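Long-range contacts in acyl-CoA N-acyltransferases (NAT) superfamily protein (Arabidopsis thaliana, PDB 6TH0), which probably transfers the acetyl group of acetyl-CoA to the N-terminal methionine of transmembrane proteins and to lysines of proteins: residues 66-72 with 94-100; 76-80 with 132-136; 112-117 with 146-152. All coordinates share one frame; numbering follows the deposited sequence.

Interaction 1. Residues 66-72 with 94-100. With ACO (acetyl coenzyme *a), chain C.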
# COMPACT_ATOMS: atom_id res chain seq x y z
N PHE A 66 8.90 -0.54 1.10
CA PHE A 66 8.09 0.65 0.87
C PHE A 66 6.62 0.25 0.90
O PHE A 66 6.27 -0.91 0.65
CB PHE A 66 8.42 1.28 -0.49
CG PHE A 66 8.18 0.37 -1.63
CD1 PHE A 66 6.93 0.26 -2.19
CD2 PHE A 66 9.20 -0.47 -2.08
CE1 PHE A 66 6.69 -0.64 -3.23
CE2 PHE A 66 8.97 -1.36 -3.11
CZ PHE A 66 7.72 -1.44 -3.70
N VAL A 67 5.76 1.21 1.24
CA VAL A 67 4.33 1.09 0.99
C VAL A 67 3.82 2.46 0.58
O VAL A 67 4.29 3.47 1.12
CB VAL A 67 3.57 0.57 2.23
CG1 VAL A 67 3.70 1.56 3.38
CG2 VAL A 67 2.10 0.30 1.89
N THR A 68 3.00 2.52 -0.47
CA THR A 68 2.38 3.77 -0.91
C THR A 68 0.86 3.65 -0.87
O THR A 68 0.29 2.56 -1.08
CB THR A 68 2.81 4.15 -2.32
OG1 THR A 68 2.39 3.12 -3.23
CG2 THR A 68 4.33 4.30 -2.38
N ALA A 69 0.18 4.76 -0.56
CA ALA A 69 -1.27 4.75 -0.41
C ALA A 69 -1.83 6.12 -0.79
O ALA A 69 -1.15 7.14 -0.66
CB ALA A 69 -1.69 4.38 1.02
N LYS A 70 -3.09 6.14 -1.18
CA LYS A 70 -3.72 7.42 -1.48
C LYS A 70 -5.05 7.50 -0.78
O LYS A 70 -5.64 6.49 -0.40
CB LYS A 70 -3.91 7.65 -2.99
CG LYS A 70 -4.91 6.71 -3.65
CD LYS A 70 -5.21 7.18 -5.06
CE LYS A 70 -6.17 6.24 -5.79
NZ LYS A 70 -6.46 6.73 -7.16
N ILE A 71 -5.51 8.72 -0.63
CA ILE A 71 -6.73 9.00 0.09
C ILE A 71 -7.87 9.07 -0.91
O ILE A 71 -7.74 9.69 -1.98
CB ILE A 71 -6.58 10.29 0.90
CG1 ILE A 71 -5.34 10.17 1.79
CG2 ILE A 71 -7.81 10.52 1.75
CD1 ILE A 71 -5.43 9.10 2.85
N VAL A 72 -9.00 8.46 -0.56
CA VAL A 72 -10.16 8.29 -1.44
C VAL A 72 -11.41 8.72 -0.68
O VAL A 72 -11.62 8.29 0.46
CB VAL A 72 -10.29 6.81 -1.86
CG1 VAL A 72 -11.41 6.61 -2.85
CG2 VAL A 72 -8.96 6.29 -2.43
N LEU A 94 -11.28 6.84 2.83
CA LEU A 94 -10.65 5.53 2.86
C LEU A 94 -9.20 5.72 2.45
O LEU A 94 -8.88 6.66 1.72
CB LEU A 94 -11.34 4.56 1.92
CG LEU A 94 -12.74 4.12 2.29
CD1 LEU A 94 -13.45 3.53 1.09
CD2 LEU A 94 -12.66 3.12 3.43
N VAL A 95 -8.33 4.85 2.96
CA VAL A 95 -6.95 4.76 2.50
C VAL A 95 -6.84 3.57 1.56
O VAL A 95 -7.27 2.46 1.91
CB VAL A 95 -5.97 4.64 3.68
CG1 VAL A 95 -4.53 4.53 3.18
CG2 VAL A 95 -6.12 5.86 4.60
N TYR A 96 -6.30 3.80 0.36
CA TYR A 96 -6.12 2.77 -0.65
C TYR A 96 -4.63 2.47 -0.81
O TYR A 96 -3.87 3.31 -1.28
CB TYR A 96 -6.71 3.23 -1.99
CG TYR A 96 -6.62 2.22 -3.11
CD1 TYR A 96 -7.47 1.12 -3.16
CD2 TYR A 96 -5.68 2.37 -4.14
CE1 TYR A 96 -7.40 0.18 -4.18
CE2 TYR A 96 -5.59 1.44 -5.16
CZ TYR A 96 -6.44 0.35 -5.18
OH TYR A 96 -6.35 -0.56 -6.21
N ILE A 97 -4.22 1.25 -0.46
CA ILE A 97 -2.82 0.89 -0.66
C ILE A 97 -2.59 0.65 -2.14
O ILE A 97 -3.32 -0.13 -2.79
CB ILE A 97 -2.43 -0.35 0.16
CG1 ILE A 97 -2.38 -0.00 1.65
CG2 ILE A 97 -1.07 -0.91 -0.35
CD1 ILE A 97 -2.36 -1.22 2.55
N LEU A 98 -1.60 1.35 -2.70
CA LEU A 98 -1.24 1.28 -4.10
C LEU A 98 -0.14 0.23 -4.32
O LEU A 98 -0.31 -0.71 -5.09
CB LEU A 98 -0.73 2.63 -4.59
CG LEU A 98 -1.75 3.79 -4.57
CD1 LEU A 98 -1.02 5.10 -4.50
CD2 LEU A 98 -2.54 3.72 -5.85
N THR A 99 0.99 0.40 -3.63
CA THR A 99 2.11 -0.52 -3.83
C THR A 99 2.70 -0.91 -2.48
O THR A 99 2.57 -0.21 -1.48
CB THR A 99 3.19 0.09 -4.71
OG1 THR A 99 3.88 1.13 -4.01
CG2 THR A 99 2.61 0.64 -6.02
N LEU A 100 3.37 -2.06 -2.48
CA LEU A 100 4.01 -2.59 -1.28
C LEU A 100 5.10 -3.52 -1.78
O LEU A 100 4.85 -4.29 -2.70
CB LEU A 100 3.01 -3.35 -0.41
CG LEU A 100 3.56 -4.25 0.68
CD1 LEU A 100 4.06 -3.40 1.84
CD2 LEU A 100 2.50 -5.23 1.15
N1A ACO C . 10.73 -15.89 10.89
C2A ACO C . 10.26 -16.65 9.84
N3A ACO C . 9.29 -16.42 8.94
C4A ACO C . 8.69 -15.18 9.14
C5A ACO C . 9.07 -14.27 10.19
C6A ACO C . 10.11 -14.68 11.04
N6A ACO C . 10.52 -13.85 12.06
N7A ACO C . 8.30 -13.11 10.14
C8A ACO C . 7.47 -13.31 9.10
N9A ACO C . 7.66 -14.54 8.47
C1B ACO C . 6.94 -15.08 7.32
C2B ACO C . 5.38 -14.75 7.32
O2B ACO C . 4.71 -15.62 8.13
C3B ACO C . 5.20 -15.11 5.77
O3B ACO C . 5.28 -16.45 5.73
P3B ACO C . 4.26 -17.19 4.39
O7A ACO C . 5.16 -16.75 3.26
O8A ACO C . 4.26 -18.68 4.72
O9A ACO C . 2.99 -16.40 4.56
C4B ACO C . 6.45 -14.42 5.12
O4B ACO C . 7.52 -14.52 6.11
C5B ACO C . 6.15 -12.97 4.70
O5B ACO C . 5.63 -12.22 5.76
P1A ACO C . 6.43 -10.78 5.82
O1A ACO C . 7.87 -11.02 6.09
O2A ACO C . 5.62 -9.87 6.70
O3A ACO C . 6.39 -10.02 4.31
P2A ACO C . 7.79 -9.79 3.61
O4A ACO C . 8.56 -8.66 4.21
O5A ACO C . 8.51 -11.05 3.21
O6A ACO C . 7.35 -9.10 2.08
CBP ACO C . 5.91 -9.08 0.14
CCP ACO C . 6.16 -9.64 1.61
CDP ACO C . 5.64 -7.60 0.27
CEP ACO C . 4.73 -9.79 -0.51
CAP ACO C . 7.24 -9.35 -0.62
OAP ACO C . 7.38 -10.73 -0.92
C9P ACO C . 7.36 -8.60 -1.95
O9P ACO C . 7.94 -7.54 -2.00
N8P ACO C . 6.88 -9.21 -3.09
C7P ACO C . 6.97 -8.54 -4.43
C6P ACO C . 6.12 -7.31 -4.48
C5P ACO C . 4.70 -7.75 -4.31
O5P ACO C . 4.24 -8.78 -4.77
N4P ACO C . 3.89 -6.91 -3.58
C3P ACO C . 2.51 -7.37 -3.41
C2P ACO C . 1.61 -6.20 -3.28
S1P ACO C . -0.13 -6.84 -3.10
C ACO C . -0.51 -6.88 -4.85
O ACO C . -0.59 -7.91 -5.47
CH3 ACO C . -0.67 -5.62 -5.51

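Interaction 2. Residues 76-80 with 132-136. With ACO (acetyl coenzyme *a), chain C.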
# COMPACT_ATOMS: atom_id res chain seq x y z
N GLU A 76 -16.83 7.84 -3.40
CA GLU A 76 -16.26 7.69 -4.73
C GLU A 76 -15.47 6.40 -4.89
O GLU A 76 -14.87 6.17 -5.95
CB GLU A 76 -15.39 8.91 -5.07
CG GLU A 76 -16.14 10.22 -4.98
CD GLU A 76 -15.31 11.42 -5.42
OE1 GLU A 76 -15.91 12.43 -5.85
OE2 GLU A 76 -14.06 11.35 -5.34
N SER A 77 -15.41 5.58 -3.83
CA SER A 77 -14.65 4.35 -3.88
C SER A 77 -15.52 3.22 -4.40
O SER A 77 -16.75 3.27 -4.33
CB SER A 77 -14.12 3.98 -2.49
OG SER A 77 -15.20 3.54 -1.67
N GLU A 78 -14.87 2.17 -4.90
CA GLU A 78 -15.63 1.03 -5.38
C GLU A 78 -16.25 0.19 -4.27
O GLU A 78 -17.05 -0.70 -4.57
CB GLU A 78 -14.73 0.13 -6.23
CG GLU A 78 -13.69 -0.60 -5.42
CD GLU A 78 -12.59 -1.18 -6.29
OE1 GLU A 78 -11.81 -0.40 -6.87
OE2 GLU A 78 -12.52 -2.43 -6.39
N ILE A 79 -15.90 0.43 -3.01
CA ILE A 79 -16.47 -0.34 -1.91
C ILE A 79 -17.50 0.48 -1.15
O ILE A 79 -17.90 0.11 -0.04
CB ILE A 79 -15.39 -0.87 -0.95
CG1 ILE A 79 -14.63 0.30 -0.32
CG2 ILE A 79 -14.45 -1.81 -1.68
CD1 ILE A 79 -13.61 -0.13 0.69
N SER A 80 -17.98 1.57 -1.74
CA SER A 80 -19.02 2.36 -1.10
C SER A 80 -20.25 1.51 -0.82
O SER A 80 -20.99 1.79 0.12
CB SER A 80 -19.37 3.57 -1.97
OG SER A 80 -20.26 4.42 -1.29
N VAL A 132 -9.03 0.77 5.30
CA VAL A 132 -8.02 0.57 4.28
C VAL A 132 -8.53 -0.48 3.29
O VAL A 132 -9.15 -1.46 3.70
CB VAL A 132 -6.68 0.10 4.91
CG1 VAL A 132 -5.57 -0.05 3.85
CG2 VAL A 132 -6.27 1.03 6.06
N TYR A 133 -8.28 -0.26 2.00
CA TYR A 133 -8.57 -1.28 1.00
C TYR A 133 -7.49 -1.27 -0.07
O TYR A 133 -6.64 -0.37 -0.13
CB TYR A 133 -9.98 -1.13 0.39
CG TYR A 133 -10.23 -0.02 -0.63
CD1 TYR A 133 -10.24 1.33 -0.24
CD2 TYR A 133 -10.52 -0.32 -1.96
CE1 TYR A 133 -10.48 2.34 -1.18
CE2 TYR A 133 -10.77 0.68 -2.89
CZ TYR A 133 -10.76 2.01 -2.51
OH TYR A 133 -11.02 3.00 -3.45
N LEU A 134 -7.48 -2.32 -0.88
CA LEU A 134 -6.47 -2.50 -1.91
C LEU A 134 -6.89 -3.66 -2.79
O LEU A 134 -7.85 -4.38 -2.50
CB LEU A 134 -5.09 -2.76 -1.28
CG LEU A 134 -5.04 -4.12 -0.57
CD1 LEU A 134 -3.64 -4.63 -0.63
CD2 LEU A 134 -5.53 -4.07 0.89
N HIS A 135 -6.14 -3.85 -3.86
CA HIS A 135 -6.31 -4.99 -4.75
C HIS A 135 -5.01 -5.77 -4.79
O HIS A 135 -3.92 -5.19 -4.81
CB HIS A 135 -6.71 -4.54 -6.17
CG HIS A 135 -8.05 -3.88 -6.24
ND1 HIS A 135 -8.23 -2.53 -6.07
CD2 HIS A 135 -9.28 -4.40 -6.48
CE1 HIS A 135 -9.51 -2.24 -6.20
NE2 HIS A 135 -10.17 -3.36 -6.45
N VAL A 136 -5.14 -7.09 -4.75
CA VAL A 136 -4.01 -8.01 -4.81
C VAL A 136 -4.13 -8.82 -6.09
O VAL A 136 -5.23 -9.29 -6.44
CB VAL A 136 -4.01 -8.93 -3.57
CG1 VAL A 136 -2.86 -9.90 -3.61
CG2 VAL A 136 -4.00 -8.09 -2.28
N1A ACO C . 10.73 -15.89 10.89
C2A ACO C . 10.26 -16.65 9.84
N3A ACO C . 9.29 -16.42 8.94
C4A ACO C . 8.69 -15.18 9.14
C5A ACO C . 9.07 -14.27 10.19
C6A ACO C . 10.11 -14.68 11.04
N6A ACO C . 10.52 -13.85 12.06
N7A ACO C . 8.30 -13.11 10.14
C8A ACO C . 7.47 -13.31 9.10
N9A ACO C . 7.66 -14.54 8.47
C1B ACO C . 6.94 -15.08 7.32
C2B ACO C . 5.38 -14.75 7.32
O2B ACO C . 4.71 -15.62 8.13
C3B ACO C . 5.20 -15.11 5.77
O3B ACO C . 5.28 -16.45 5.73
P3B ACO C . 4.26 -17.19 4.39
O7A ACO C . 5.16 -16.75 3.26
O8A ACO C . 4.26 -18.68 4.72
O9A ACO C . 2.99 -16.40 4.56
C4B ACO C . 6.45 -14.42 5.12
O4B ACO C . 7.52 -14.52 6.11
C5B ACO C . 6.15 -12.97 4.70
O5B ACO C . 5.63 -12.22 5.76
P1A ACO C . 6.43 -10.78 5.82
O1A ACO C . 7.87 -11.02 6.09
O2A ACO C . 5.62 -9.87 6.70
O3A ACO C . 6.39 -10.02 4.31
P2A ACO C . 7.79 -9.79 3.61
O4A ACO C . 8.56 -8.66 4.21
O5A ACO C . 8.51 -11.05 3.21
O6A ACO C . 7.35 -9.10 2.08
CBP ACO C . 5.91 -9.08 0.14
CCP ACO C . 6.16 -9.64 1.61
CDP ACO C . 5.64 -7.60 0.27
CEP ACO C . 4.73 -9.79 -0.51
CAP ACO C . 7.24 -9.35 -0.62
OAP ACO C . 7.38 -10.73 -0.92
C9P ACO C . 7.36 -8.60 -1.95
O9P ACO C . 7.94 -7.54 -2.00
N8P ACO C . 6.88 -9.21 -3.09
C7P ACO C . 6.97 -8.54 -4.43
C6P ACO C . 6.12 -7.31 -4.48
C5P ACO C . 4.70 -7.75 -4.31
O5P ACO C . 4.24 -8.78 -4.77
N4P ACO C . 3.89 -6.91 -3.58
C3P ACO C . 2.51 -7.37 -3.41
C2P ACO C . 1.61 -6.20 -3.28
S1P ACO C . -0.13 -6.84 -3.10
C ACO C . -0.51 -6.88 -4.85
O ACO C . -0.59 -7.91 -5.47
CH3 ACO C . -0.67 -5.62 -5.51

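Interaction 3. Residues 112-117 with 146-152. With ACO (acetyl coenzyme *a), chain C.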
# COMPACT_ATOMS: atom_id res chain seq x y z
N ALA A 112 7.02 -6.32 5.64
CA ALA A 112 5.79 -5.98 4.93
C ALA A 112 4.62 -5.87 5.89
O ALA A 112 3.80 -4.96 5.77
CB ALA A 112 5.48 -7.00 3.84
N LYS A 113 4.52 -6.80 6.83
CA LYS A 113 3.48 -6.70 7.85
C LYS A 113 3.58 -5.37 8.59
O LYS A 113 2.56 -4.72 8.85
CB LYS A 113 3.60 -7.88 8.82
CG LYS A 113 2.56 -7.88 9.92
CD LYS A 113 2.68 -9.16 10.76
CE LYS A 113 1.45 -9.38 11.62
NZ LYS A 113 1.30 -8.34 12.67
N ALA A 114 4.79 -4.98 8.98
CA ALA A 114 4.96 -3.71 9.68
C ALA A 114 4.58 -2.52 8.80
O ALA A 114 3.97 -1.56 9.26
CB ALA A 114 6.38 -3.56 10.20
N LEU A 115 4.92 -2.59 7.51
CA LEU A 115 4.57 -1.50 6.60
C LEU A 115 3.05 -1.34 6.51
O LEU A 115 2.52 -0.23 6.61
CB LEU A 115 5.19 -1.75 5.22
CG LEU A 115 6.70 -1.49 5.10
CD1 LEU A 115 7.26 -2.11 3.83
CD2 LEU A 115 7.03 0.01 5.15
N ILE A 116 2.33 -2.45 6.33
CA ILE A 116 0.87 -2.39 6.32
C ILE A 116 0.36 -1.83 7.64
O ILE A 116 -0.55 -0.99 7.67
CB ILE A 116 0.29 -3.78 6.03
CG1 ILE A 116 0.69 -4.23 4.62
CG2 ILE A 116 -1.22 -3.75 6.17
CD1 ILE A 116 0.47 -5.75 4.44
N ASN A 117 0.95 -2.27 8.75
CA ASN A 117 0.55 -1.77 10.06
C ASN A 117 0.62 -0.24 10.10
O ASN A 117 -0.27 0.43 10.66
CB ASN A 117 1.43 -2.40 11.13
CG ASN A 117 0.98 -2.05 12.52
OD1 ASN A 117 -0.20 -2.09 12.82
ND2 ASN A 117 1.93 -1.71 13.39
N LEU A 146 -0.57 -12.62 3.54
CA LEU A 146 -0.14 -11.47 4.33
C LEU A 146 -1.33 -10.61 4.74
O LEU A 146 -1.47 -10.22 5.91
CB LEU A 146 0.87 -10.64 3.52
CG LEU A 146 1.36 -9.31 4.10
CD1 LEU A 146 2.07 -9.53 5.42
CD2 LEU A 146 2.30 -8.61 3.09
N TYR A 147 -2.18 -10.26 3.79
CA TYR A 147 -3.28 -9.38 4.14
C TYR A 147 -4.29 -10.09 5.04
O TYR A 147 -4.82 -9.50 5.99
CB TYR A 147 -3.91 -8.80 2.88
CG TYR A 147 -3.08 -7.65 2.32
CD1 TYR A 147 -3.07 -6.41 2.95
CD2 TYR A 147 -2.27 -7.82 1.20
CE1 TYR A 147 -2.32 -5.37 2.47
CE2 TYR A 147 -1.51 -6.78 0.71
CZ TYR A 147 -1.53 -5.56 1.35
OH TYR A 147 -0.79 -4.51 0.88
N LYS A 148 -4.54 -11.38 4.78
CA LYS A 148 -5.38 -12.17 5.68
C LYS A 148 -4.80 -12.19 7.09
O LYS A 148 -5.54 -12.08 8.08
CB LYS A 148 -5.54 -13.59 5.13
CG LYS A 148 -6.54 -14.43 5.89
CD LYS A 148 -6.81 -15.74 5.17
CE LYS A 148 -7.60 -16.70 6.05
NZ LYS A 148 -6.83 -17.13 7.26
N ARG A 149 -3.47 -12.31 7.20
CA ARG A 149 -2.83 -12.35 8.51
C ARG A 149 -3.03 -11.03 9.25
O ARG A 149 -3.10 -11.02 10.49
CB ARG A 149 -1.33 -12.58 8.32
CG ARG A 149 -0.53 -12.83 9.58
CD ARG A 149 0.93 -13.11 9.24
NE ARG A 149 1.10 -14.26 8.34
CZ ARG A 149 1.63 -14.19 7.12
NH1 ARG A 149 2.04 -13.03 6.62
NH2 ARG A 149 1.74 -15.30 6.39
N MET A 150 -3.11 -9.93 8.51
CA MET A 150 -3.41 -8.60 9.03
C MET A 150 -4.89 -8.37 9.29
O MET A 150 -5.27 -7.23 9.57
CB MET A 150 -2.88 -7.54 8.06
CG MET A 150 -1.36 -7.50 7.94
SD MET A 150 -0.62 -7.33 9.57
CE MET A 150 -1.20 -5.70 10.05
N SER A 151 -5.72 -9.40 9.15
CA SER A 151 -7.16 -9.33 9.37
C SER A 151 -7.92 -8.63 8.26
O SER A 151 -9.08 -8.24 8.48
CB SER A 151 -7.50 -8.64 10.70
OG SER A 151 -7.10 -9.42 11.81
N PHE A 152 -7.35 -8.43 7.06
CA PHE A 152 -8.13 -7.89 5.95
C PHE A 152 -9.10 -8.95 5.45
O PHE A 152 -8.78 -10.14 5.44
CB PHE A 152 -7.23 -7.42 4.79
CG PHE A 152 -6.53 -6.11 5.03
CD1 PHE A 152 -5.60 -5.98 6.05
CD2 PHE A 152 -6.76 -5.01 4.20
CE1 PHE A 152 -4.94 -4.79 6.24
CE2 PHE A 152 -6.10 -3.82 4.40
CZ PHE A 152 -5.19 -3.70 5.42
N1A ACO C . 10.73 -15.89 10.89
C2A ACO C . 10.26 -16.65 9.84
N3A ACO C . 9.29 -16.42 8.94
C4A ACO C . 8.69 -15.18 9.14
C5A ACO C . 9.07 -14.27 10.19
C6A ACO C . 10.11 -14.68 11.04
N6A ACO C . 10.52 -13.85 12.06
N7A ACO C . 8.30 -13.11 10.14
C8A ACO C . 7.47 -13.31 9.10
N9A ACO C . 7.66 -14.54 8.47
C1B ACO C . 6.94 -15.08 7.32
C2B ACO C . 5.38 -14.75 7.32
O2B ACO C . 4.71 -15.62 8.13
C3B ACO C . 5.20 -15.11 5.77
O3B ACO C . 5.28 -16.45 5.73
P3B ACO C . 4.26 -17.19 4.39
O7A ACO C . 5.16 -16.75 3.26
O8A ACO C . 4.26 -18.68 4.72
O9A ACO C . 2.99 -16.40 4.56
C4B ACO C . 6.45 -14.42 5.12
O4B ACO C . 7.52 -14.52 6.11
C5B ACO C . 6.15 -12.97 4.70
O5B ACO C . 5.63 -12.22 5.76
P1A ACO C . 6.43 -10.78 5.82
O1A ACO C . 7.87 -11.02 6.09
O2A ACO C . 5.62 -9.87 6.70
O3A ACO C . 6.39 -10.02 4.31
P2A ACO C . 7.79 -9.79 3.61
O4A ACO C . 8.56 -8.66 4.21
O5A ACO C . 8.51 -11.05 3.21
O6A ACO C . 7.35 -9.10 2.08
CBP ACO C . 5.91 -9.08 0.14
CCP ACO C . 6.16 -9.64 1.61
CDP ACO C . 5.64 -7.60 0.27
CEP ACO C . 4.73 -9.79 -0.51
CAP ACO C . 7.24 -9.35 -0.62
OAP ACO C . 7.38 -10.73 -0.92
C9P ACO C . 7.36 -8.60 -1.95
O9P ACO C . 7.94 -7.54 -2.00
N8P ACO C . 6.88 -9.21 -3.09
C7P ACO C . 6.97 -8.54 -4.43
C6P ACO C . 6.12 -7.31 -4.48
C5P ACO C . 4.70 -7.75 -4.31
O5P ACO C . 4.24 -8.78 -4.77
N4P ACO C . 3.89 -6.91 -3.58
C3P ACO C . 2.51 -7.37 -3.41
C2P ACO C . 1.61 -6.20 -3.28
S1P ACO C . -0.13 -6.84 -3.10
C ACO C . -0.51 -6.88 -4.85
O ACO C . -0.59 -7.91 -5.47
CH3 ACO C . -0.67 -5.62 -5.51

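Interaction 1. Residues 66-72 with 94-100
T68 and T99 meet through their hydroxyls, with OG1 of T68 2.6 Å from OG1 of T99, a hydrogen bond in which either may be the donor. Both hydroxyls sit between backbone N and carbonyl carbon (chi1 62° and 71°), which brings the two oxygens together; T99 OG1 is also hydrogen-bonded to H23 NE2. The F66 ring approaches this pair edge-on, its CE1 3.4 Å from T99 OG1. In the backbone, the T68 carbonyl takes L98 N at 2.8 Å and, weakly, T99 N at 3.4 Å. L98 and T99 thus both oppose T68, which defines a classic beta bulge. Further along, K70 with Y96 and V72 with L94 form regular antiparallel hydrogen-bonded pairs, the bond from Y96 N to K70 O being nearly straight at 172°. On the face carrying V67, A69 and I71, A69 CB touches V95 CG1 at 3.6 Å. Past the bulge, L100 O accepts N4P of acetyl-CoA at 2.9 Å in a nearly straight bond, so the strand grips the pantetheine arm by its backbone. V119 of helix 111-123 packs on V67, V95 and I97, while backbone bonds from V67 to W48 and from V95 to G131 hold the pair between strands 45-52 and 129-137 in the central sheet.

Interaction 2. Residues 76-80 with 132-136
A type I beta turn from S77 to S80, in the loop between strands 63-73 and 93-102, closes against Y133 and H135 on strand 129-137, whose H135 and V136 line the acetyl-CoA pocket. Its polar link is a His-carboxylate hydrogen bond: NE2 of H135 donates to OE2 of E78 at 2.5 Å. The oxygen lies almost in the imidazole plane, yet the nitrogen meets it on the syn side, out of the carboxylate plane, and the angle at the hydrogen is only 137°; the bond is short but bent. The two flat groups are turned 46° from each other, with the carboxylate at the ring edge. At the other ring nitrogen, ND1 bonds Y96 OH, so polar partners at both nitrogens fix the rotation of the imidazole, which also stacks on F161. An alanine in place of E78 would probably leave H135 NE2 without this acceptor and allow the imidazole more freedom to turn. The apolar half is built on the Y133 ring. CD1 of I79 stands over one face, 4.0 Å from the centroid and 27° off the normal, a CH-pi contact. S77 CB reaches Y133 OH at 3.4 Å, and E78 CG lies 4.1 Å from Y133 CE2. On the cofactor side, H135 O is 3.4 Å from CH3 of the acetyl group, and V136 CA is 3.5 Å from its carbonyl O. A loop packed on the strand that flanks the bound thioester fits the acetyl-transfer cleft of a GNAT fold.

Interaction 3. Residues 112-117 with 146-152
I116 drives its CD1 methyl into the angle between Y147 and L146, the densely packed, buried part of the contact. That methyl lies over one face of the Y147 ring, 3.4 Å from CE1, and meets CD2 of L146 tip to tip at 3.7 Å. The other branch, CG2, stands anti to the backbone N and turns toward F152, reaching its CE1 at 3.9 Å. A112 extends the seam, its CB against L146 CD2. No hydrogen bond joins the two segments, so this buried side is held by apolar packing alone, and Y147 and F152 continue inward onto L134 of strand 129-137. The outer side is more open to solvent. The exposed K113 chain crosses M150 obliquely, the Met chain folding back at chi2 and chi3 (-54° and -65°) to lay SD beside the lysine methylenes. This one touch is close, SD lying 3.2 Å from K113 CG, but the surroundings are loose: N117 CB and M150 CE are 4.4 Å apart, and K113 CE approaches R149 CD only to 4.5 Å. Acetyl-CoA lies along the N-terminal end of helix 111-123: A112 N donates to O4A at 3.1 Å and K113 N to O2A at 3.3 Å, while R149 brings its guanidinium to the 3'-phosphate, with one face toward ribose O2B. Helix 141-149 ends in a Schellman motif, with S151 at positive phi. The A112 amide belongs to the R-x-x-G-x-A pyrophosphate-binding motif typical of GNAT acetyltransferases, and that of K113 follows directly after it.

How the interactions relate
Each contact has at least one segment that touches the same acetyl-CoA, and all belong to the GNAT acetyltransferase domain, the part of the longer protein held in this chain. Interactions 1 and 2 have centres about 10 Å apart and share the sheet, strands 93-102 and 129-137 being parallel neighbours there. Interaction 3 joins two helices packed on one face of that sheet; its centre lies about 13 Å from that of interaction 1 and about 16 Å from that of interaction 2. Along the chain, interaction 1 closes before interaction 3 opens, whereas interaction 2 interlaces with both. Successive elements from strand 93-102 to helix 141-149 thus serve pantetheine, acetyl group and phosphates.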